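Local coordinates for protein orotidine-5-phosphate decarboxylase/orotate phosphoribosyltransferase, putative (Ompdcase-oprtase, putative) (Leishmania infantum, PDB 3QW3) that probably catalyses the decarboxylation of orotidine 5'-phosphate to UMP, the last step of de novo UMP synthesis, as the decarboxylase domain of a bifunctional UMP synthase, at residues Ala185-Arg190 and Leu194-Pro199. Sequence-based numbering, arbitrary orientation.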
# COMPACT_ATOMS: atom_id res chain seq x y z
N ALA A 185 16.96 -8.70 -15.95
CA ALA A 185 17.51 -10.02 -16.26
C ALA A 185 17.79 -10.84 -14.99
O ALA A 185 17.59 -12.05 -14.98
CB ALA A 185 18.77 -9.90 -17.10
N ARG A 186 18.24 -10.17 -13.93
CA ARG A 186 18.46 -10.84 -12.65
C ARG A 186 17.15 -11.41 -12.12
O ARG A 186 17.10 -12.54 -11.64
CB ARG A 186 19.07 -9.89 -11.61
CG ARG A 186 20.54 -9.57 -11.85
CD ARG A 186 21.20 -9.05 -10.59
NE ARG A 186 22.58 -8.65 -10.83
CZ ARG A 186 22.97 -7.42 -11.16
NH1 ARG A 186 22.09 -6.44 -11.28
NH2 ARG A 186 24.26 -7.18 -11.36
N VAL A 187 16.08 -10.63 -12.23
CA VAL A 187 14.77 -11.07 -11.76
C VAL A 187 14.27 -12.27 -12.58
O VAL A 187 13.78 -13.26 -12.02
CB VAL A 187 13.75 -9.91 -11.75
CG1 VAL A 187 12.38 -10.40 -11.31
CG2 VAL A 187 14.24 -8.80 -10.83
N ARG A 188 14.43 -12.20 -13.90
CA ARG A 188 14.05 -13.33 -14.76
C ARG A 188 14.84 -14.61 -14.45
O ARG A 188 14.31 -15.72 -14.57
CB ARG A 188 14.16 -12.94 -16.24
CG ARG A 188 13.68 -14.01 -17.23
CD ARG A 188 12.29 -14.54 -16.89
NE ARG A 188 11.22 -13.64 -17.31
CZ ARG A 188 9.99 -13.66 -16.81
NH1 ARG A 188 9.65 -14.52 -15.86
NH2 ARG A 188 9.09 -12.80 -17.28
N ALA A 189 16.09 -14.46 -14.02
CA ALA A 189 16.91 -15.60 -13.62
C ALA A 189 16.40 -16.24 -12.33
O ALA A 189 16.44 -17.47 -12.18
CB ALA A 189 18.36 -15.18 -13.46
N ARG A 190 15.91 -15.42 -11.40
CA ARG A 190 15.36 -15.90 -10.12
C ARG A 190 13.93 -16.40 -10.26
O ARG A 190 13.49 -17.28 -9.51
CB ARG A 190 15.41 -14.80 -9.05
CG ARG A 190 16.80 -14.28 -8.73
CD ARG A 190 17.69 -15.36 -8.12
NE ARG A 190 19.05 -14.86 -7.89
CZ ARG A 190 19.96 -15.46 -7.12
NH1 ARG A 190 19.66 -16.59 -6.48
NH2 ARG A 190 21.16 -14.93 -6.99
N LEU A 194 7.26 -16.38 -13.94
CA LEU A 194 6.27 -15.38 -13.55
C LEU A 194 6.08 -14.29 -14.59
O LEU A 194 7.03 -13.91 -15.26
CB LEU A 194 6.64 -14.74 -12.21
CG LEU A 194 6.85 -15.68 -11.02
CD1 LEU A 194 6.98 -14.85 -9.76
CD2 LEU A 194 5.71 -16.69 -10.88
N TRP A 195 4.86 -13.79 -14.70
CA TRP A 195 4.60 -12.59 -15.49
C TRP A 195 5.17 -11.38 -14.78
O TRP A 195 5.06 -11.28 -13.55
CB TRP A 195 3.10 -12.39 -15.70
CG TRP A 195 2.57 -13.16 -16.86
CD1 TRP A 195 2.17 -14.46 -16.88
CD2 TRP A 195 2.38 -12.66 -18.19
NE1 TRP A 195 1.73 -14.81 -18.14
CE2 TRP A 195 1.86 -13.72 -18.96
CE3 TRP A 195 2.61 -11.41 -18.80
CZ2 TRP A 195 1.56 -13.57 -20.32
CZ3 TRP A 195 2.31 -11.27 -20.16
CH2 TRP A 195 1.79 -12.35 -20.90
N PHE A 196 5.79 -10.49 -15.54
CA PHE A 196 6.25 -9.21 -15.00
C PHE A 196 5.33 -8.11 -15.52
O PHE A 196 5.00 -8.07 -16.71
CB PHE A 196 7.68 -8.86 -15.42
CG PHE A 196 8.75 -9.84 -14.99
CD1 PHE A 196 8.49 -10.88 -14.09
CD2 PHE A 196 10.05 -9.67 -15.45
CE1 PHE A 196 9.52 -11.76 -13.72
CE2 PHE A 196 11.08 -10.54 -15.07
CZ PHE A 196 10.80 -11.58 -14.21
N LEU A 197 4.92 -7.22 -14.63
CA LEU A 197 4.28 -5.97 -15.03
C LEU A 197 5.40 -4.96 -15.09
O LEU A 197 6.08 -4.73 -14.08
CB LEU A 197 3.20 -5.56 -14.03
CG LEU A 197 2.51 -4.21 -14.23
CD1 LEU A 197 1.76 -4.11 -15.56
CD2 LEU A 197 1.56 -3.93 -13.06
N VAL A 198 5.60 -4.36 -16.26
CA VAL A 198 6.80 -3.59 -16.56
C VAL A 198 6.44 -2.15 -16.90
O VAL A 198 6.08 -1.84 -18.04
CB VAL A 198 7.61 -4.26 -17.71
CG1 VAL A 198 8.90 -3.51 -18.00
CG2 VAL A 198 7.92 -5.70 -17.36
N PRO A 199 6.50 -1.25 -15.89
CA PRO A 199 6.21 0.16 -16.15
C PRO A 199 7.44 0.98 -16.55
O PRO A 199 8.58 0.57 -16.27
CB PRO A 199 5.64 0.65 -14.82
CG PRO A 199 6.21 -0.28 -13.77
CD PRO A 199 6.73 -1.52 -14.46
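The carbonyl oxygen of L194 is gripped by both terminal nitrogens of the R188 guanidinium, with NH1 at 2.8 Å from L194 O and NH2 at 3.1 Å. The contact closes the second half of a beta-alpha-beta unit in the TIM barrel of OMP decarboxylase, where a short connection leads from helix 181-190 to strand 196-198. The shorter bond, from NH1, comes in on a lone pair in the carbonyl plane, whereas NH2 approaches almost in line with C=O and donates at a more bent N-H...O angle, 137°. Because the oxygen lies within the guanidinium plane, a face of the group can stack at the same time: it is laid flat on the F196 ring, the planes 7° apart, in a cation-pi contact with CZ of R188 3.7 Å from the ring centroid, which ties the helix to the strand. R188 reaches this place by a folded route: CG stands anti to the backbone N (chi1 -175°), and bends at chi2 and chi3 curl the chain back over the ring. NE donates to the carbonyl of G215, at the end of helix 208-215, and NH1 also to that of A191, just after R188's own helix; together with the L194 bonds these help fix the rotation of the group. The strand, meanwhile, is paired through its backbone with the neighbouring strands 172-176 and 223-227, and F196 points from it toward the helix. V187, buried against helix 154-163 and strand 172-176, meets the same ring obliquely, its CG1 methyl 3.5 Å from CZ of F196.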